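Long-range contacts in phosphodiesterase (Pseudomonas aeruginosa, PDB 4G75), which probably kills competing bacteria as a colicin M-like bacteriocin, hydrolysing the lipid-linked precursor of peptidoglycan in a magnesium-dependent reaction: residues F161-P170 against V206-L216; Y49-L58 against V141-A149. All coordinates share one frame; numbering follows the deposited sequence.

Interaction 1 of 2, residues F161-P170 against V206-L216; sequences FPIERLNIKP and VAGNTVGEITL. With MG (magnesium ion), chain B; EDO (1,2-ethanediol), chain D.
The ring of F161 pushes its CD2-CE2 side against T210 and V211: CE2 lies 3.9 Å from T210 CG2, which sits at the ring edge, and CD2 lies 4.1 Å from V211 CG1. V206 CG1 meets the same ring near its plane. One face of the ring is taken by L166 CD2, 3.6 Å above its centre, and this methyl also packs on V211 CG2 (4.0 Å) and on A207 CB. The other methyl of L166 goes a different way, meeting I214 CD1 tip to tip at 3.8 Å; with chi1 at 60°, I214 swings CG1 between its own backbone N and carbonyl carbon. Further along, I168 CD1 and P170 CG rest on the two methyls of L216.

Behind this apolar layer the end of helix 205-208 and the loop after it are tied together. T210 OG1 donates to V206 O at 2.7 Å, tilted 31° from the carbonyl plane, while A207 O accepts from the amides of T210, V211 and G212. S204 OG hydrogen-bonds with both L166 O and A207 N, a polar tie between the two sides. G212, at positive phi, turns the chain so that V211 O (2.2 Å) and E213 O (2.4 Å) both face the magnesium, joined by D241 OD2 and two waters. The contact is therefore divided: hydrocarbon from 161-170 backs the loop whose main-chain oxygens, with D241 OD2, bind the magnesium.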
loop_
_atom_site.group_PDB
_atom_site.type_symbol
_atom_site.label_atom_id
_atom_site.label_comp_id
_atom_site.label_asym_id
_atom_site.label_seq_id
_atom_site.Cartn_x
_atom_site.Cartn_y
_atom_site.Cartn_z
ATOM N N PHE A 161 8.617 -1.806 3.911
ATOM C CA PHE A 161 8.375 -1.556 2.494
ATOM C C PHE A 161 9.751 -1.519 1.837
ATOM O O PHE A 161 10.410 -0.474 1.820
ATOM C CB PHE A 161 7.654 -0.214 2.308
ATOM C CG PHE A 161 6.892 -0.089 1.003
ATOM C CD1 PHE A 161 7.363 -0.682 -0.163
ATOM C CD2 PHE A 161 5.723 0.658 0.943
ATOM C CE1 PHE A 161 6.671 -0.561 -1.355
ATOM C CE2 PHE A 161 5.026 0.789 -0.246
ATOM C CZ PHE A 161 5.497 0.175 -1.399
ATOM N N PRO A 162 10.215 -2.672 1.327
ATOM C CA PRO A 162 11.568 -2.694 0.744
ATOM C C PRO A 162 11.748 -1.571 -0.284
ATOM O O PRO A 162 10.861 -1.319 -1.104
ATOM C CB PRO A 162 11.645 -4.073 0.093
ATOM C CG PRO A 162 10.661 -4.926 0.902
ATOM C CD PRO A 162 9.540 -3.982 1.247
ATOM N N ILE A 163 12.892 -0.896 -0.235
ATOM C CA ILE A 163 13.076 0.312 -1.031
ATOM C C ILE A 163 12.895 0.077 -2.533
ATOM O O ILE A 163 12.350 0.924 -3.229
ATOM C CB ILE A 163 14.440 0.995 -0.741
ATOM C CG1 ILE A 163 14.442 2.439 -1.256
ATOM C CG2 ILE A 163 15.594 0.172 -1.299
ATOM C CD1 ILE A 163 15.699 3.240 -0.847
ATOM N N GLU A 164 13.349 -1.071 -3.023
ATOM C CA GLU A 164 13.238 -1.380 -4.444
ATOM C C GLU A 164 11.790 -1.625 -4.875
ATOM O O GLU A 164 11.473 -1.572 -6.068
ATOM C CB GLU A 164 14.134 -2.573 -4.826
ATOM C CG GLU A 164 13.702 -3.925 -4.261
ATOM C CD GLU A 164 14.220 -4.195 -2.850
ATOM O OE1 GLU A 164 14.778 -3.272 -2.205
ATOM O OE2 GLU A 164 14.067 -5.343 -2.380
ATOM N N ARG A 165 10.909 -1.888 -3.914
ATOM C CA ARG A 165 9.502 -2.129 -4.250
ATOM C C ARG A 165 8.682 -0.846 -4.268
ATOM O O ARG A 165 7.522 -0.861 -4.655
ATOM C CB ARG A 165 8.866 -3.162 -3.312
ATOM C CG ARG A 165 9.444 -4.559 -3.506
ATOM C CD ARG A 165 8.802 -5.622 -2.617
ATOM N NE ARG A 165 9.271 -6.939 -3.029
ATOM C CZ ARG A 165 8.612 -7.760 -3.840
ATOM N NH1 ARG A 165 7.416 -7.438 -4.314
ATOM N NH2 ARG A 165 9.142 -8.926 -4.155
ATOM N N LEU A 166 9.284 0.260 -3.843
ATOM C CA LEU A 166 8.630 1.563 -3.963
ATOM C C LEU A 166 8.400 1.924 -5.424
ATOM O O LEU A 166 7.498 2.695 -5.746
ATOM C CB LEU A 166 9.469 2.667 -3.302
ATOM C CG LEU A 166 9.715 2.604 -1.796
ATOM C CD1 LEU A 166 10.716 3.679 -1.410
ATOM C CD2 LEU A 166 8.414 2.763 -0.992
ATOM N N ASN A 167 9.231 1.373 -6.304
ATOM C CA ASN A 167 9.216 1.745 -7.715
ATOM C C ASN A 167 9.522 3.228 -7.928
ATOM O O ASN A 167 8.914 3.886 -8.774
ATOM C CB ASN A 167 7.877 1.385 -8.362
ATOM C CG ASN A 167 7.998 1.170 -9.855
ATOM O OD1 ASN A 167 9.059 0.796 -10.347
ATOM N ND2 ASN A 167 6.909 1.397 -10.582
ATOM N N ILE A 168 10.461 3.759 -7.151
ATOM C CA ILE A 168 10.892 5.132 -7.359
ATOM C C ILE A 168 12.126 5.173 -8.263
ATOM O O ILE A 168 12.834 4.179 -8.403
ATOM C CB ILE A 168 11.134 5.892 -6.038
ATOM C CG1 ILE A 168 12.193 5.189 -5.183
ATOM C CG2 ILE A 168 9.816 6.054 -5.272
ATOM C CD1 ILE A 168 12.653 6.033 -3.985
ATOM N N LYS A 169 12.353 6.326 -8.881
ATOM C CA LYS A 169 13.445 6.510 -9.829
ATOM C C LYS A 169 14.146 7.837 -9.566
ATOM O O LYS A 169 14.118 8.737 -10.411
ATOM C CB LYS A 169 12.895 6.518 -11.256
ATOM C CG LYS A 169 12.084 5.291 -11.643
ATOM C CD LYS A 169 12.991 4.112 -11.957
ATOM C CE LYS A 169 12.247 3.007 -12.699
ATOM N NZ LYS A 169 11.200 2.348 -11.864
ATOM N N PRO A 170 14.779 7.973 -8.394
ATOM C CA PRO A 170 15.362 9.274 -8.055
ATOM C C PRO A 170 16.464 9.664 -9.030
ATOM O O PRO A 170 17.273 8.829 -9.444
ATOM C CB PRO A 170 15.941 9.052 -6.649
ATOM C CG PRO A 170 15.287 7.796 -6.148
ATOM C CD PRO A 170 15.040 6.961 -7.359
ATOM N N VAL A 206 1.369 3.612 -6.011
ATOM C CA VAL A 206 1.325 2.757 -4.827
ATOM C C VAL A 206 2.130 3.342 -3.660
ATOM O O VAL A 206 1.635 3.450 -2.526
ATOM C CB VAL A 206 1.797 1.306 -5.153
ATOM C CG1 VAL A 206 1.909 0.467 -3.887
ATOM C CG2 VAL A 206 0.849 0.643 -6.154
ATOM N N ALA A 207 3.369 3.735 -3.923
ATOM C CA ALA A 207 4.175 4.324 -2.860
ATOM C C ALA A 207 3.541 5.630 -2.400
ATOM O O ALA A 207 3.469 5.905 -1.206
ATOM C CB ALA A 207 5.614 4.555 -3.320
ATOM N N GLY A 208 3.090 6.440 -3.355
ATOM C CA GLY A 208 2.491 7.722 -3.027
ATOM C C GLY A 208 1.274 7.599 -2.131
ATOM O O GLY A 208 1.011 8.466 -1.296
ATOM N N ASN A 209 0.535 6.510 -2.307
ATOM C CA ASN A 209 -0.708 6.280 -1.585
ATOM C C ASN A 209 -0.461 5.475 -0.316
ATOM O O ASN A 209 -1.388 5.179 0.430
ATOM C CB ASN A 209 -1.680 5.535 -2.504
ATOM C CG ASN A 209 -3.123 5.626 -2.047
ATOM O OD1 ASN A 209 -3.571 6.632 -1.479
ATOM N ND2 ASN A 209 -3.865 4.578 -2.316
ATOM N N THR A 210 0.798 5.116 -0.072
ATOM C CA THR A 210 1.156 4.338 1.110
ATOM C C THR A 210 2.066 5.132 2.053
ATOM O O THR A 210 1.690 5.434 3.186
ATOM C CB THR A 210 1.848 3.006 0.724
ATOM O OG1 THR A 210 0.993 2.267 -0.163
ATOM C CG2 THR A 210 2.130 2.167 1.965
ATOM N N VAL A 211 3.262 5.448 1.575
ATOM C CA VAL A 211 4.226 6.221 2.353
ATOM C C VAL A 211 4.284 7.699 1.979
ATOM O O VAL A 211 4.725 8.511 2.781
ATOM C CB VAL A 211 5.648 5.636 2.257
ATOM C CG1 VAL A 211 5.689 4.266 2.927
ATOM C CG2 VAL A 211 6.099 5.547 0.796
ATOM N N GLY A 212 3.867 8.047 0.767
ATOM C CA GLY A 212 3.880 9.438 0.329
ATOM C C GLY A 212 5.276 10.040 0.301
ATOM O O GLY A 212 6.181 9.499 -0.340
ATOM N N GLU A 213 5.457 11.168 0.980
ATOM C CA GLU A 213 6.783 11.776 1.053
ATOM C C GLU A 213 7.640 11.049 2.080
ATOM O O GLU A 213 7.222 10.857 3.220
ATOM C CB GLU A 213 6.700 13.261 1.413
ATOM C CG GLU A 213 8.048 13.966 1.288
ATOM C CD GLU A 213 8.066 15.352 1.909
ATOM O OE1 GLU A 213 7.999 16.340 1.149
ATOM O OE2 GLU A 213 8.155 15.452 3.153
ATOM N N ILE A 214 8.841 10.647 1.673
ATOM C CA ILE A 214 9.769 9.992 2.584
ATOM C C ILE A 214 11.062 10.786 2.577
ATOM O O ILE A 214 11.215 11.700 1.784
ATOM C CB ILE A 214 10.047 8.545 2.164
ATOM C CG1 ILE A 214 10.659 8.501 0.759
ATOM C CG2 ILE A 214 8.752 7.733 2.200
ATOM C CD1 ILE A 214 11.026 7.102 0.293
ATOM N N THR A 215 11.979 10.447 3.471
ATOM C CA THR A 215 13.286 11.089 3.467
ATOM C C THR A 215 14.302 10.088 2.952
ATOM O O THR A 215 14.431 8.990 3.495
ATOM C CB THR A 215 13.691 11.558 4.880
ATOM O OG1 THR A 215 12.685 12.437 5.407
ATOM C CG2 THR A 215 15.029 12.289 4.840
ATOM N N LEU A 216 15.008 10.462 1.889
ATOM C CA LEU A 216 16.072 9.623 1.361
ATOM C C LEU A 216 17.406 10.033 1.966
ATOM O O LEU A 216 17.563 11.159 2.454
ATOM C CB LEU A 216 16.150 9.724 -0.167
ATOM C CG LEU A 216 14.915 9.309 -0.972
ATOM C CD1 LEU A 216 15.199 9.468 -2.462
ATOM C CD2 LEU A 216 14.519 7.874 -0.641
HETATM MG MG MG B . 5.285 10.021 4.343
HETATM C C1 EDO D . -3.449 8.166 2.886
HETATM O O1 EDO D . -2.885 7.739 4.131
HETATM C C2 EDO D . -3.133 7.155 1.794
HETATM O O2 EDO D . -3.741 5.896 2.094
HETATM O O HOH W 1 5.611 11.748 6.191
HETATM O O HOH W 2 2.976 9.599 5.293
#

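Interaction 2 of 2, residues Y49-L58 against V141-A149. With EDO (1,2-ethanediol), chain H.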
loop_
_atom_site.group_PDB
_atom_site.type_symbol
_atom_site.label_atom_id
_atom_site.label_comp_id
_atom_site.label_asym_id
_atom_site.label_seq_id
_atom_site.Cartn_x
_atom_site.Cartn_y
_atom_site.Cartn_z
ATOM N N TYR A 49 -10.494 -4.334 -6.307
ATOM C CA TYR A 49 -9.225 -4.479 -5.588
ATOM C C TYR A 49 -8.066 -4.916 -6.489
ATOM O O TYR A 49 -6.936 -4.407 -6.352
ATOM C CB TYR A 49 -9.357 -5.438 -4.395
ATOM C CG TYR A 49 -10.212 -4.938 -3.243
ATOM C CD1 TYR A 49 -10.053 -3.655 -2.736
ATOM C CD2 TYR A 49 -11.153 -5.772 -2.640
ATOM C CE1 TYR A 49 -10.809 -3.203 -1.680
ATOM C CE2 TYR A 49 -11.926 -5.332 -1.575
ATOM C CZ TYR A 49 -11.749 -4.048 -1.098
ATOM O OH TYR A 49 -12.505 -3.590 -0.049
ATOM N N VAL A 50 -8.323 -5.847 -7.408
ATOM C CA VAL A 50 -7.233 -6.366 -8.229
ATOM C C VAL A 50 -6.640 -5.309 -9.163
ATOM O O VAL A 50 -5.574 -5.517 -9.726
ATOM C CB VAL A 50 -7.603 -7.644 -9.032
ATOM C CG1 VAL A 50 -7.973 -8.785 -8.095
ATOM C CG2 VAL A 50 -8.720 -7.357 -10.038
ATOM N N ASN A 51 -7.317 -4.179 -9.324
ATOM C CA ASN A 51 -6.724 -3.058 -10.059
ATOM C C ASN A 51 -6.449 -1.836 -9.175
ATOM O O ASN A 51 -6.262 -0.723 -9.669
ATOM C CB ASN A 51 -7.554 -2.687 -11.291
ATOM C CG ASN A 51 -7.300 -3.621 -12.454
ATOM O OD1 ASN A 51 -6.152 -3.931 -12.778
ATOM N ND2 ASN A 51 -8.371 -4.085 -13.082
ATOM N N GLY A 52 -6.414 -2.063 -7.865
ATOM C CA GLY A 52 -6.038 -1.030 -6.916
ATOM C C GLY A 52 -7.107 0.002 -6.610
ATOM O O GLY A 52 -6.829 1.010 -5.961
ATOM N N ASP A 53 -8.328 -0.247 -7.071
ATOM C CA ASP A 53 -9.441 0.667 -6.840
ATOM C C ASP A 53 -10.032 0.369 -5.465
ATOM O O ASP A 53 -11.138 -0.148 -5.358
ATOM C CB ASP A 53 -10.487 0.456 -7.940
ATOM C CG ASP A 53 -11.527 1.563 -7.996
ATOM O OD1 ASP A 53 -11.212 2.718 -7.632
ATOM O OD2 ASP A 53 -12.667 1.275 -8.426
ATOM N N TRP A 54 -9.286 0.694 -4.408
ATOM C CA TRP A 54 -9.581 0.152 -3.081
ATOM C C TRP A 54 -10.399 1.070 -2.176
ATOM O O TRP A 54 -11.067 0.601 -1.247
ATOM C CB TRP A 54 -8.278 -0.245 -2.373
ATOM C CG TRP A 54 -7.405 0.917 -1.996
ATOM C CD1 TRP A 54 -6.588 1.634 -2.821
ATOM C CD2 TRP A 54 -7.260 1.495 -0.689
ATOM N NE1 TRP A 54 -5.947 2.623 -2.112
ATOM C CE2 TRP A 54 -6.340 2.557 -0.801
ATOM C CE3 TRP A 54 -7.818 1.214 0.561
ATOM C CZ2 TRP A 54 -5.964 3.335 0.290
ATOM C CZ3 TRP A 54 -7.439 1.989 1.642
ATOM C CH2 TRP A 54 -6.526 3.037 1.499
ATOM N N GLU A 55 -10.324 2.370 -2.435
ATOM C CA GLU A 55 -11.018 3.353 -1.611
ATOM C C GLU A 55 -12.531 3.218 -1.746
ATOM O O GLU A 55 -13.255 3.189 -0.755
ATOM C CB GLU A 55 -10.595 4.772 -2.003
ATOM C CG GLU A 55 -9.112 5.075 -1.790
ATOM C CD GLU A 55 -8.304 4.909 -3.058
ATOM O OE1 GLU A 55 -8.657 4.045 -3.892
ATOM O OE2 GLU A 55 -7.314 5.646 -3.221
ATOM N N LYS A 56 -13.011 3.130 -2.980
ATOM C CA LYS A 56 -14.449 3.121 -3.216
ATOM C C LYS A 56 -15.188 1.937 -2.577
ATOM O O LYS A 56 -16.189 2.136 -1.894
ATOM C CB LYS A 56 -14.757 3.260 -4.708
ATOM C CG LYS A 56 -14.449 4.651 -5.256
ATOM C CD LYS A 56 -14.591 4.677 -6.774
ATOM C CE LYS A 56 -14.250 6.047 -7.342
ATOM N NZ LYS A 56 -14.499 6.094 -8.800
ATOM N N PRO A 57 -14.684 0.708 -2.757
ATOM C CA PRO A 57 -15.395 -0.409 -2.120
ATOM C C PRO A 57 -15.470 -0.272 -0.600
ATOM O O PRO A 57 -16.515 -0.558 -0.019
ATOM C CB PRO A 57 -14.557 -1.641 -2.489
ATOM C CG PRO A 57 -13.630 -1.200 -3.573
ATOM C CD PRO A 57 -13.501 0.275 -3.524
ATOM N N LEU A 58 -14.382 0.160 0.039
ATOM C CA LEU A 58 -14.380 0.309 1.486
ATOM C C LEU A 58 -15.265 1.466 1.928
ATOM O O LEU A 58 -15.987 1.359 2.916
ATOM C CB LEU A 58 -12.957 0.490 2.018
ATOM C CG LEU A 58 -12.065 -0.748 1.967
ATOM C CD1 LEU A 58 -10.669 -0.381 2.462
ATOM C CD2 LEU A 58 -12.652 -1.862 2.817
ATOM N N VAL A 141 -0.942 -3.517 -6.002
ATOM C CA VAL A 141 -2.314 -2.991 -5.944
ATOM C C VAL A 141 -2.971 -3.137 -4.575
ATOM O O VAL A 141 -3.902 -2.405 -4.260
ATOM C CB VAL A 141 -3.248 -3.625 -7.021
ATOM C CG1 VAL A 141 -2.722 -3.349 -8.416
ATOM C CG2 VAL A 141 -3.432 -5.123 -6.785
ATOM N N TYR A 142 -2.494 -4.080 -3.764
ATOM C CA TYR A 142 -3.102 -4.310 -2.453
ATOM C C TYR A 142 -2.396 -3.550 -1.337
ATOM O O TYR A 142 -2.852 -3.555 -0.194
ATOM C CB TYR A 142 -3.101 -5.802 -2.080
ATOM C CG TYR A 142 -3.846 -6.729 -3.027
ATOM C CD1 TYR A 142 -5.176 -6.501 -3.350
ATOM C CD2 TYR A 142 -3.226 -7.848 -3.561
ATOM C CE1 TYR A 142 -5.860 -7.346 -4.199
ATOM C CE2 TYR A 142 -3.906 -8.709 -4.407
ATOM C CZ TYR A 142 -5.222 -8.448 -4.717
ATOM O OH TYR A 142 -5.915 -9.291 -5.556
ATOM N N THR A 143 -1.281 -2.905 -1.653
ATOM C CA THR A 143 -0.417 -2.368 -0.599
ATOM C C THR A 143 -1.013 -1.180 0.164
ATOM O O THR A 143 -0.945 -1.137 1.398
ATOM C CB THR A 143 0.989 -2.034 -1.133
ATOM O OG1 THR A 143 1.669 -3.257 -1.449
ATOM C CG2 THR A 143 1.803 -1.266 -0.077
ATOM N N PRO A 144 -1.591 -0.208 -0.555
ATOM C CA PRO A 144 -2.218 0.873 0.214
ATOM C C PRO A 144 -3.333 0.357 1.128
ATOM O O PRO A 144 -3.447 0.798 2.275
ATOM C CB PRO A 144 -2.779 1.786 -0.874
ATOM C CG PRO A 144 -1.822 1.586 -2.034
ATOM C CD PRO A 144 -1.520 0.100 -1.997
ATOM N N ALA A 145 -4.148 -0.566 0.632
ATOM C CA ALA A 145 -5.215 -1.116 1.467
ATOM C C ALA A 145 -4.646 -1.909 2.639
ATOM O O ALA A 145 -5.157 -1.837 3.758
ATOM C CB ALA A 145 -6.172 -1.982 0.639
ATOM N N ALA A 146 -3.591 -2.672 2.378
ATOM C CA ALA A 146 -2.953 -3.457 3.428
ATOM C C ALA A 146 -2.382 -2.546 4.507
ATOM O O ALA A 146 -2.451 -2.858 5.691
ATOM C CB ALA A 146 -1.860 -4.329 2.840
ATOM N N ALA A 147 -1.812 -1.421 4.082
ATOM C CA ALA A 147 -1.239 -0.455 5.015
ATOM C C ALA A 147 -2.326 0.160 5.891
ATOM O O ALA A 147 -2.121 0.398 7.083
ATOM C CB ALA A 147 -0.501 0.627 4.260
ATOM N N PHE A 148 -3.473 0.438 5.283
ATOM C CA PHE A 148 -4.612 0.964 6.029
ATOM C C PHE A 148 -5.129 -0.084 7.013
ATOM O O PHE A 148 -5.441 0.216 8.165
ATOM C CB PHE A 148 -5.717 1.387 5.059
ATOM C CG PHE A 148 -6.937 1.918 5.733
ATOM C CD1 PHE A 148 -6.867 3.062 6.502
ATOM C CD2 PHE A 148 -8.159 1.275 5.597
ATOM C CE1 PHE A 148 -7.996 3.558 7.139
ATOM C CE2 PHE A 148 -9.298 1.767 6.221
ATOM C CZ PHE A 148 -9.211 2.907 6.998
ATOM N N ALA A 149 -5.220 -1.324 6.555
ATOM C CA ALA A 149 -5.678 -2.393 7.425
ATOM C C ALA A 149 -4.753 -2.533 8.632
ATOM O O ALA A 149 -5.214 -2.745 9.753
ATOM C CB ALA A 149 -5.782 -3.695 6.651
HETATM C C1 EDO H . -2.649 -0.003 -12.528
HETATM O O1 EDO H . -2.420 1.395 -12.318
HETATM C C2 EDO H . -3.866 -0.451 -11.727
HETATM O O2 EDO H . -5.014 0.293 -12.157
HETATM O O HOH W 3 -6.668 -3.102 -3.937
#
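W54 lays its indole across the N-terminal part of helix 143-153. P144 CB lies above one face near the rim, by the NE1-CE2-CZ2 border, 3.5 Å from NE1, and A145 CA makes a CH-pi contact 3.9 Å from the centroid of the six-membered ring, 23° off its normal. A145 CB adds a touch at CE3 (3.6 Å), and F148 CB meets CZ3 obliquely. This placement depends on chi1 of 68°, which sets CG between the backbone N and carbonyl carbon of W54, and on chi2 of -78°, which stands the indole roughly across the CA-CB-CG plane. On the opposite face lies the aliphatic CG of E55, whose carboxylate goes on to a salt bridge with R251. F148, its CG anti to the backbone N, also receives L58 CD1 near CD2.

At the other end V141 closes on the turn 49-52. Its CB is 3.6 Å from G52 N, and its CG2 packs against Y49 O and V50 O while also covering a face of the Y142 ring. Y142 turns back past V141, bringing CE1 to Y49 CB at 4.0 Å and its hydroxyl beside V50 CG1; that hydroxyl is hydrogen-bonded to R106 O, and that of Y49 to D88 OD2. No direct hydrogen bond joins the segments, but water 3 bridges them, donating to Y49 O (2.8 Å) and V141 O (2.9 Å).

G52, with positive phi, is the C-prime residue of a Schellman motif that ends helix 34-49, and V141 packs directly on this helix terminus. The whole is a helix-packing core in which W54, near the start of helix 55-65, lies on P144 to F148 of helix 143-153.

Both interactions are buried, and neither has a direct hydrogen bond between its segments. Interaction 2 lies among helices, with one indole face and a bridging water between a helix end and the region where another helix starts. Interaction 1 lies where a loop after strand 159-160 meets helix 205-208 and the beginning of strand 213-224; its packing sets one phenylalanine ring and aliphatic side chains against each other, and some of its main-chain oxygens bind magnesium. Helix 143-153 connects them: T143 and P144 also touch T210, while F161 rests on T143. P144 thus packs on W54 and on the metal-binding loop, and its side chain lies about 13 Å from the ion.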